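Asp/Glu-specific dipeptidyl-peptidase (Flavobacterium psychrophilum, PDB 5JXF) removes dipeptides from the N-terminus of oligopeptides, cutting as a serine-type peptidase strictly after aspartate or glutamate. Local coordinates at residues K188-N196 / I577-R586; F122-N133 / D208-P216. One frame throughout, in Å; residues are numbered along the deposited sequence.

In the fold
Contacts 1 and 2 both involve the same antiparallel sheet. Contact 1 sits at the end of strand 186-192, and contact 2 on the far part of strand 197-214, its neighbour in that sheet. The contacts do not touch. Their centres are 34 Å apart and their nearest atoms about 16 Å. In contact 1 the side chain of Ser-583 is about 10 Å from the bound aspartic acid and about 14 Å from the bound arginine. In contact 2 the side chain of Pro-215 is about 7 Å from that of Asp-237, a charge-relay residue by similarity, and about 12 Å from the bound arginine.

Contact 1 (K188-N196 / I577-R586); sequences KVRTFFEGN and IFPDANSTLR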
loop_
_atom_site.group_PDB
_atom_site.type_symbol
_atom_site.label_atom_id
_atom_site.label_comp_id
_atom_site.label_asym_id
_atom_site.label_seq_id
_atom_site.Cartn_x
_atom_site.Cartn_y
_atom_site.Cartn_z
ATOM N N LYS A 188 31.309 -27.159 19.873
ATOM C CA LYS A 188 30.302 -27.378 18.831
ATOM C C LYS A 188 30.960 -27.186 17.477
ATOM O O LYS A 188 31.455 -26.104 17.195
ATOM C CB LYS A 188 29.118 -26.409 18.980
ATOM C CG LYS A 188 28.090 -26.500 17.852
ATOM C CD LYS A 188 27.550 -27.920 17.719
ATOM C CE LYS A 188 26.363 -27.995 16.768
ATOM N NZ LYS A 188 25.822 -29.384 16.731
ATOM N N VAL A 189 30.975 -28.226 16.650
ATOM C CA VAL A 189 31.573 -28.154 15.325
ATOM C C VAL A 189 30.493 -27.844 14.281
ATOM O O VAL A 189 29.444 -28.482 14.262
ATOM C CB VAL A 189 32.298 -29.474 14.954
ATOM C CG1 VAL A 189 32.792 -29.429 13.526
ATOM C CG2 VAL A 189 33.462 -29.752 15.926
ATOM N N ARG A 190 30.757 -26.860 13.426
ATOM C CA ARG A 190 29.794 -26.433 12.425
ATOM C C ARG A 190 30.332 -26.580 11.032
ATOM O O ARG A 190 31.535 -26.452 10.801
ATOM C CB ARG A 190 29.396 -24.969 12.646
ATOM C CG ARG A 190 28.689 -24.720 13.931
ATOM C CD ARG A 190 27.225 -25.159 13.875
ATOM N NE ARG A 190 26.567 -24.757 15.115
ATOM C CZ ARG A 190 25.253 -24.694 15.298
ATOM N NH1 ARG A 190 24.420 -25.033 14.321
ATOM N NH2 ARG A 190 24.775 -24.297 16.471
ATOM N N THR A 191 29.432 -26.809 10.087
ATOM C CA THR A 191 29.840 -27.033 8.714
ATOM C C THR A 191 29.728 -25.752 7.901
ATOM O O THR A 191 28.726 -25.047 7.975
ATOM C CB THR A 191 28.992 -28.124 8.073
ATOM O OG1 THR A 191 28.796 -29.180 9.017
ATOM C CG2 THR A 191 29.669 -28.656 6.837
ATOM N N PHE A 192 30.767 -25.445 7.131
ATOM C CA PHE A 192 30.784 -24.252 6.288
ATOM C C PHE A 192 30.992 -24.590 4.808
ATOM O O PHE A 192 31.595 -25.616 4.468
ATOM C CB PHE A 192 31.888 -23.286 6.738
ATOM C CG PHE A 192 31.634 -22.616 8.066
ATOM C CD1 PHE A 192 31.725 -23.327 9.256
ATOM C CD2 PHE A 192 31.341 -21.254 8.124
ATOM C CE1 PHE A 192 31.500 -22.697 10.474
ATOM C CE2 PHE A 192 31.127 -20.609 9.343
ATOM C CZ PHE A 192 31.201 -21.325 10.517
ATOM N N PHE A 193 30.508 -23.707 3.936
ATOM C CA PHE A 193 30.698 -23.836 2.492
ATOM C C PHE A 193 30.263 -25.211 2.002
ATOM O O PHE A 193 30.951 -25.831 1.185
ATOM C CB PHE A 193 32.164 -23.596 2.106
ATOM C CG PHE A 193 32.595 -22.151 2.158
ATOM C CD1 PHE A 193 32.139 -21.242 1.217
ATOM C CD2 PHE A 193 33.501 -21.717 3.113
ATOM C CE1 PHE A 193 32.554 -19.913 1.249
ATOM C CE2 PHE A 193 33.919 -20.389 3.152
ATOM C CZ PHE A 193 33.439 -19.485 2.220
ATOM N N GLU A 194 29.148 -25.698 2.541
ATOM C CA GLU A 194 28.506 -26.930 2.067
ATOM C C GLU A 194 29.351 -28.169 2.350
ATOM O O GLU A 194 29.079 -29.240 1.817
ATOM C CB GLU A 194 28.209 -26.837 0.564
ATOM C CG GLU A 194 27.243 -25.714 0.185
ATOM C CD GLU A 194 25.789 -26.047 0.486
ATOM O OE1 GLU A 194 25.510 -27.192 0.908
ATOM O OE2 GLU A 194 24.929 -25.154 0.314
ATOM N N GLY A 195 30.377 -28.016 3.181
ATOM C CA GLY A 195 31.202 -29.142 3.590
ATOM C C GLY A 195 32.673 -29.004 3.250
ATOM O O GLY A 195 33.477 -29.892 3.563
ATOM N N ASN A 196 33.031 -27.897 2.606
ATOM C CA ASN A 196 34.425 -27.629 2.260
ATOM C C ASN A 196 35.248 -27.142 3.446
ATOM O O ASN A 196 36.471 -27.050 3.370
ATOM C CB ASN A 196 34.502 -26.598 1.134
ATOM C CG ASN A 196 34.096 -27.168 -0.205
ATOM O OD1 ASN A 196 34.867 -27.884 -0.844
ATOM N ND2 ASN A 196 32.888 -26.837 -0.652
ATOM N N ILE A 577 33.447 -13.757 -1.880
ATOM C CA ILE A 577 32.640 -14.928 -1.564
ATOM C C ILE A 577 32.634 -15.176 -0.061
ATOM O O ILE A 577 33.679 -15.273 0.576
ATOM C CB ILE A 577 33.124 -16.179 -2.323
ATOM C CG1 ILE A 577 32.521 -16.176 -3.730
ATOM C CG2 ILE A 577 32.692 -17.446 -1.608
ATOM C CD1 ILE A 577 33.034 -17.260 -4.628
ATOM N N PHE A 578 31.430 -15.238 0.493
ATOM C CA PHE A 578 31.231 -15.479 1.910
ATOM C C PHE A 578 30.506 -16.799 2.086
ATOM O O PHE A 578 29.736 -17.192 1.226
ATOM C CB PHE A 578 30.439 -14.335 2.552
ATOM C CG PHE A 578 29.091 -14.096 1.928
ATOM C CD1 PHE A 578 28.968 -13.311 0.790
ATOM C CD2 PHE A 578 27.939 -14.623 2.502
ATOM C CE1 PHE A 578 27.717 -13.067 0.222
ATOM C CE2 PHE A 578 26.677 -14.382 1.939
ATOM C CZ PHE A 578 26.572 -13.605 0.798
ATOM N N PRO A 579 30.759 -17.494 3.203
ATOM C CA PRO A 579 30.078 -18.761 3.472
ATOM C C PRO A 579 28.597 -18.548 3.740
ATOM O O PRO A 579 28.230 -17.530 4.329
ATOM C CB PRO A 579 30.791 -19.279 4.727
ATOM C CG PRO A 579 31.307 -18.070 5.380
ATOM C CD PRO A 579 31.718 -17.157 4.264
ATOM N N ASP A 580 27.769 -19.500 3.328
ATOM C CA ASP A 580 26.327 -19.438 3.559
ATOM C C ASP A 580 26.118 -19.362 5.059
ATOM O O ASP A 580 26.947 -19.850 5.808
ATOM C CB ASP A 580 25.615 -20.667 2.964
ATOM C CG ASP A 580 25.287 -20.518 1.453
ATOM O OD1 ASP A 580 24.815 -19.442 1.015
ATOM O OD2 ASP A 580 25.481 -21.497 0.697
ATOM N N ALA A 581 25.035 -18.748 5.515
ATOM C CA ALA A 581 24.760 -18.731 6.948
ATOM C C ALA A 581 24.514 -20.158 7.420
ATOM O O ALA A 581 23.984 -20.982 6.670
ATOM C CB ALA A 581 23.556 -17.832 7.267
ATOM N N ASN A 582 24.898 -20.444 8.660
ATOM C CA ASN A 582 24.724 -21.762 9.250
ATOM C C ASN A 582 24.574 -21.679 10.750
ATOM O O ASN A 582 25.127 -22.508 11.483
ATOM C CB ASN A 582 25.907 -22.672 8.888
ATOM C CG ASN A 582 27.235 -22.148 9.419
ATOM O OD1 ASN A 582 27.317 -21.045 9.969
ATOM N ND2 ASN A 582 28.291 -22.934 9.235
ATOM N N SER A 583 23.838 -20.660 11.192
ATOM C CA SER A 583 23.579 -20.392 12.605
ATOM C C SER A 583 24.867 -20.219 13.438
ATOM O O SER A 583 24.901 -20.577 14.615
ATOM C CB SER A 583 22.709 -21.498 13.213
ATOM O OG SER A 583 21.734 -21.935 12.295
ATOM N N THR A 584 25.905 -19.643 12.838
ATOM C CA THR A 584 27.101 -19.237 13.584
ATOM C C THR A 584 27.303 -17.714 13.571
ATOM O O THR A 584 26.741 -17.006 12.738
ATOM C CB THR A 584 28.353 -19.899 13.035
ATOM O OG1 THR A 584 28.583 -19.474 11.688
ATOM C CG2 THR A 584 28.212 -21.439 13.093
ATOM N N LEU A 585 28.112 -17.232 14.506
ATOM C CA LEU A 585 28.350 -15.805 14.692
ATOM C C LEU A 585 28.950 -15.160 13.447
ATOM O O LEU A 585 29.983 -15.593 12.963
ATOM C CB LEU A 585 29.274 -15.591 15.895
ATOM C CG LEU A 585 29.619 -14.164 16.311
ATOM C CD1 LEU A 585 28.383 -13.437 16.687
ATOM C CD2 LEU A 585 30.612 -14.204 17.489
ATOM N N ARG A 586 28.286 -14.136 12.916
ATOM C CA ARG A 586 28.781 -13.461 11.712
ATOM C C ARG A 586 28.676 -11.969 11.890
ATOM O O ARG A 586 27.904 -11.485 12.688
ATOM C CB ARG A 586 28.008 -13.826 10.431
ATOM C CG ARG A 586 27.877 -15.250 10.062
ATOM C CD ARG A 586 29.206 -15.909 9.728
ATOM N NE ARG A 586 28.977 -17.310 9.413
ATOM C CZ ARG A 586 28.647 -17.746 8.204
ATOM N NH1 ARG A 586 28.548 -16.887 7.193
ATOM N NH2 ARG A 586 28.443 -19.041 7.998
#
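Phe-192, at the end of strand 186-192, and Phe-193 next to it pack on an irregular loop, 577-586, that leads from helix 547-571 into strand 586-591. This is an aromatic contact between a strand end and a loop, with one polar tie. Asn-582 supplies the tie and also meets the Phe-192 ring. Its CG stands between the backbone N and the carbonyl carbon (chi1 62°), which raises the amide toward the strand. There ND2 donates to Thr-191 O, although the modelled length of 2.5 Å is doubtfully short. ND2 also sits 3.3 Å above the centre of the Phe-192 ring, with ring and amide planes 78° apart.

Arg-586 reaches the same ring, its NH2 lying 3.4 Å from Phe-192 CE2. Its guanidinium is fixed by bonds to Pro-579 O, Asp-580 O, Asn-582 OD1 and Thr-584 OG1. Met-40 O is a further partner. Asn-582 OD1 is also bonded to Thr-584 OG1 (2.7 Å), so two partners hold this end of the amide.

Phe-193 lies on Pro-579. The proline CB makes a CH-pi contact, 3.7 Å from the Phe-193 ring centroid. Ile-577 CG2 comes to the edge of that ring. Further back along the strand, Arg-190 CG slides past Thr-584 CG2 at 3.4 Å. Glu-194 OE2 approaches Asp-580 OD2, and these like charges probably disfavour each other; Asp-580 OD1 accepts from Glu-291 N. The contact joins a strand of one antiparallel sheet to the loop entering the other, in the chymotrypsin-like double-barrel fold, which in S46 peptidases carries a large helical domain.

Contact 2 (F122-N133 / D208-P216); sequences FWAMKMEDELPN and DVRLVGAPP
Leu-211, Arg-210 and Val-212 of strand 197-214 meet both ends of segment 122-133, which folds back over them. Leu-211 forms a hydrogen-bonded antiparallel pair with Leu-131. Its O accepts from Leu-131 N on a lone pair in the carbonyl plane. The same O lies at the edge of the Phe-122 ring, 3.4 Å from CE1. With CG anti to the backbone N (chi1 176°), the Leu-211 side chain slides past that ring in the opposite direction, its CD2 3.6 Å from Phe-122 CD1. Leu-131 CD1 rests over one face of Phe-122.

Val-212 marks a change in the strand. Val-212 and Gly-213 both face Met-240 of strand 239-245, a classic beta bulge. Val-212 O takes the N-H of Ala-124, while its CG2 presses on Glu-130 CD at 3.5 Å. The Glu-130 carboxylate is buried, but Arg-242 and Tyr-244 satisfy it. Past the bulge, Phe-122 and Ala-214 exchange two backbone hydrogen bonds. Trp-123 lays its six-membered ring over Gly-213, whose CA is 3.9 Å from the ring centroid. A CB on Gly-213 would strike Trp-123 CZ3. With an alanine in place of Trp-123, the Gly-213 CA would probably lose its CH-pi partner and a gap would open toward Val-710 and Leu-719.

Arg-210 sends an extended chain past Pro-132, with CG 3.8 Å from Pro-132 CA. Its guanidinium forms a side-on salt bridge to Asp-208 through two hydrogen bonds, NE to OD1 at 3.0 Å and NH2 to OD2 at 2.9 Å, and makes a cation-pi contact with Tyr-244. Water 1 accepts from Asn-133 N and donates to Asp-208 OD1. Asn-133 ND2 donates to Val-209 O (2.9 Å), and its OD1 is bonded to His-110.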
loop_
_atom_site.group_PDB
_atom_site.type_symbol
_atom_site.label_atom_id
_atom_site.label_comp_id
_atom_site.label_asym_id
_atom_site.label_seq_id
_atom_site.Cartn_x
_atom_site.Cartn_y
_atom_site.Cartn_z
ATOM N N PHE A 122 5.415 -6.596 30.482
ATOM C CA PHE A 122 5.883 -7.069 31.775
ATOM C C PHE A 122 7.166 -6.346 32.139
ATOM O O PHE A 122 8.011 -6.113 31.275
ATOM C CB PHE A 122 6.107 -8.590 31.754
ATOM C CG PHE A 122 6.952 -9.089 32.889
ATOM C CD1 PHE A 122 8.323 -9.195 32.752
ATOM C CD2 PHE A 122 6.378 -9.419 34.100
ATOM C CE1 PHE A 122 9.098 -9.629 33.797
ATOM C CE2 PHE A 122 7.152 -9.858 35.142
ATOM C CZ PHE A 122 8.511 -9.963 34.993
ATOM N N TRP A 123 7.315 -5.994 33.417
ATOM C CA TRP A 123 8.471 -5.222 33.867
ATOM C C TRP A 123 8.898 -5.543 35.299
ATOM O O TRP A 123 8.236 -5.155 36.262
ATOM C CB TRP A 123 8.185 -3.730 33.731
ATOM C CG TRP A 123 7.949 -3.365 32.309
ATOM C CD1 TRP A 123 6.746 -3.270 31.682
ATOM C CD2 TRP A 123 8.946 -3.128 31.307
ATOM N NE1 TRP A 123 6.927 -2.965 30.363
ATOM C CE2 TRP A 123 8.266 -2.863 30.104
ATOM C CE3 TRP A 123 10.345 -3.098 31.315
ATOM C CZ2 TRP A 123 8.932 -2.559 28.921
ATOM C CZ3 TRP A 123 11.008 -2.806 30.141
ATOM C CH2 TRP A 123 10.300 -2.545 28.956
ATOM N N ALA A 124 10.015 -6.260 35.416
ATOM C CA ALA A 124 10.597 -6.598 36.706
ATOM C C ALA A 124 11.143 -5.358 37.385
ATOM O O ALA A 124 12.182 -4.841 36.988
ATOM C CB ALA A 124 11.700 -7.636 36.533
ATOM N N MET A 125 10.439 -4.886 38.406
ATOM C CA MET A 125 10.801 -3.645 39.094
ATOM C C MET A 125 12.041 -3.795 39.975
ATOM O O MET A 125 12.669 -2.813 40.358
ATOM C CB MET A 125 9.619 -3.144 39.925
ATOM C CG MET A 125 8.510 -2.537 39.076
ATOM S SD MET A 125 9.221 -1.336 37.938
ATOM C CE MET A 125 7.844 -1.004 36.837
ATOM N N LYS A 126 12.377 -5.034 40.296
ATOM C CA LYS A 126 13.627 -5.336 40.966
ATOM C C LYS A 126 14.029 -6.771 40.613
ATOM O O LYS A 126 13.193 -7.579 40.201
ATOM C CB LYS A 126 13.500 -5.108 42.480
ATOM C CG LYS A 126 12.540 -6.025 43.217
ATOM C CD LYS A 126 12.288 -5.482 44.626
ATOM C CE LYS A 126 11.770 -6.554 45.574
ATOM N NZ LYS A 126 12.305 -7.911 45.239
ATOM N N MET A 127 15.313 -7.076 40.746
ATOM C CA MET A 127 15.873 -8.257 40.099
ATOM C C MET A 127 15.230 -9.582 40.527
ATOM O O MET A 127 15.298 -10.567 39.789
ATOM C CB MET A 127 17.386 -8.303 40.332
ATOM C CG MET A 127 18.140 -7.216 39.563
ATOM S SD MET A 127 19.944 -7.285 39.717
ATOM C CE MET A 127 20.444 -5.854 38.747
ATOM N N GLU A 128 14.584 -9.614 41.687
ATOM C CA GLU A 128 14.026 -10.875 42.182
ATOM C C GLU A 128 12.667 -11.175 41.570
ATOM O O GLU A 128 12.161 -12.296 41.677
ATOM C CB GLU A 128 13.913 -10.857 43.706
ATOM C CG GLU A 128 15.248 -10.769 44.410
ATOM C CD GLU A 128 15.780 -9.345 44.490
ATOM O OE1 GLU A 128 15.119 -8.419 43.971
ATOM O OE2 GLU A 128 16.873 -9.153 45.066
ATOM N N ASP A 129 12.080 -10.167 40.933
ATOM C CA ASP A 129 10.799 -10.327 40.259
ATOM C C ASP A 129 10.984 -10.905 38.865
ATOM O O ASP A 129 10.013 -11.230 38.188
ATOM C CB ASP A 129 10.070 -8.986 40.165
ATOM C CG ASP A 129 9.936 -8.299 41.515
ATOM O OD1 ASP A 129 9.958 -8.998 42.555
ATOM O OD2 ASP A 129 9.831 -7.055 41.535
ATOM N N GLU A 130 12.233 -11.015 38.428
ATOM C CA GLU A 130 12.493 -11.470 37.077
ATOM C C GLU A 130 12.068 -12.927 36.948
ATOM O O GLU A 130 12.212 -13.698 37.880
ATOM C CB GLU A 130 13.958 -11.246 36.729
ATOM C CG GLU A 130 14.348 -9.786 36.933
ATOM C CD GLU A 130 15.823 -9.508 36.742
ATOM O OE1 GLU A 130 16.596 -10.477 36.588
ATOM O OE2 GLU A 130 16.212 -8.314 36.748
ATOM N N LEU A 131 11.486 -13.284 35.811
ATOM C CA LEU A 131 10.856 -14.590 35.676
ATOM C C LEU A 131 11.782 -15.632 35.047
ATOM O O LEU A 131 12.211 -15.509 33.902
ATOM C CB LEU A 131 9.564 -14.488 34.857
ATOM C CG LEU A 131 8.549 -13.402 35.217
ATOM C CD1 LEU A 131 7.301 -13.552 34.361
ATOM C CD2 LEU A 131 8.200 -13.438 36.696
ATOM N N PRO A 132 12.090 -16.673 35.815
ATOM C CA PRO A 132 12.865 -17.832 35.363
ATOM C C PRO A 132 12.262 -18.480 34.125
ATOM O O PRO A 132 11.038 -18.579 34.019
ATOM C CB PRO A 132 12.787 -18.785 36.554
ATOM C CG PRO A 132 12.622 -17.884 37.729
ATOM C CD PRO A 132 11.761 -16.751 37.248
ATOM N N ASN A 133 13.101 -18.921 33.201
ATOM C CA ASN A 133 12.598 -19.584 32.016
ATOM C C ASN A 133 13.204 -20.968 31.819
ATOM O O ASN A 133 14.386 -21.093 31.516
ATOM C CB ASN A 133 12.854 -18.708 30.792
ATOM C CG ASN A 133 12.153 -17.363 30.896
ATOM O OD1 ASN A 133 10.932 -17.308 30.906
ATOM N ND2 ASN A 133 12.920 -16.280 30.967
ATOM N N ASP A 208 20.352 -20.187 32.972
ATOM C CA ASP A 208 19.445 -19.499 33.873
ATOM C C ASP A 208 19.266 -18.063 33.370
ATOM O O ASP A 208 19.921 -17.144 33.864
ATOM C CB ASP A 208 19.982 -19.533 35.319
ATOM C CG ASP A 208 19.068 -18.823 36.307
ATOM O OD1 ASP A 208 17.975 -18.358 35.907
ATOM O OD2 ASP A 208 19.437 -18.746 37.496
ATOM N N VAL A 209 18.377 -17.900 32.386
ATOM C CA VAL A 209 18.071 -16.604 31.764
ATOM C C VAL A 209 16.628 -16.177 32.064
ATOM O O VAL A 209 15.672 -16.830 31.649
ATOM C CB VAL A 209 18.301 -16.669 30.247
ATOM C CG1 VAL A 209 17.911 -15.344 29.555
ATOM C CG2 VAL A 209 19.762 -17.055 29.963
ATOM N N ARG A 210 16.482 -15.080 32.799
ATOM C CA ARG A 210 15.176 -14.657 33.313
ATOM C C ARG A 210 14.632 -13.434 32.567
ATOM O O ARG A 210 15.400 -12.591 32.128
ATOM C CB ARG A 210 15.270 -14.347 34.804
ATOM C CG ARG A 210 15.900 -15.479 35.602
ATOM C CD ARG A 210 16.067 -15.136 37.064
ATOM N NE ARG A 210 16.879 -16.171 37.700
ATOM C CZ ARG A 210 17.309 -16.134 38.954
ATOM N NH1 ARG A 210 17.003 -15.115 39.731
ATOM N NH2 ARG A 210 18.053 -17.126 39.427
ATOM N N LEU A 211 13.308 -13.374 32.425
ATOM C CA LEU A 211 12.627 -12.256 31.756
ATOM C C LEU A 211 12.650 -10.997 32.605
ATOM O O LEU A 211 12.240 -11.018 33.773
ATOM C CB LEU A 211 11.176 -12.620 31.431
ATOM C CG LEU A 211 10.300 -11.514 30.808
ATOM C CD1 LEU A 211 10.901 -10.959 29.512
ATOM C CD2 LEU A 211 8.883 -12.016 30.568
ATOM N N VAL A 212 13.112 -9.899 32.011
ATOM C CA VAL A 212 13.254 -8.630 32.734
ATOM C C VAL A 212 12.230 -7.580 32.291
ATOM O O VAL A 212 11.642 -6.894 33.125
ATOM C CB VAL A 212 14.677 -8.051 32.557
ATOM C CG1 VAL A 212 14.766 -6.609 33.055
ATOM C CG2 VAL A 212 15.714 -8.958 33.258
ATOM N N GLY A 213 12.016 -7.460 30.984
ATOM C CA GLY A 213 11.087 -6.473 30.470
ATOM C C GLY A 213 10.553 -6.771 29.079
ATOM O O GLY A 213 11.266 -7.305 28.218
ATOM N N ALA A 214 9.286 -6.437 28.860
ATOM C CA ALA A 214 8.714 -6.476 27.515
ATOM C C ALA A 214 7.573 -5.483 27.389
ATOM O O ALA A 214 6.758 -5.361 28.297
ATOM C CB ALA A 214 8.230 -7.867 27.171
ATOM N N PRO A 215 7.507 -4.791 26.243
ATOM C CA PRO A 215 6.408 -3.869 25.931
ATOM C C PRO A 215 5.140 -4.644 25.622
ATOM O O PRO A 215 5.230 -5.830 25.278
ATOM C CB PRO A 215 6.907 -3.140 24.681
ATOM C CG PRO A 215 7.735 -4.203 23.974
ATOM C CD PRO A 215 8.441 -4.929 25.113
ATOM N N PRO A 216 3.976 -3.990 25.714
ATOM C CA PRO A 216 2.754 -4.612 25.195
ATOM C C PRO A 216 2.933 -5.050 23.750
ATOM O O PRO A 216 3.742 -4.475 23.017
ATOM C CB PRO A 216 1.707 -3.493 25.324
ATOM C CG PRO A 216 2.494 -2.244 25.397
ATOM C CD PRO A 216 3.733 -2.608 26.169
HETATM O O HOH W 1 15.803 -19.184 34.597
HETATM O O HOH W 2 16.926 -19.937 31.515
#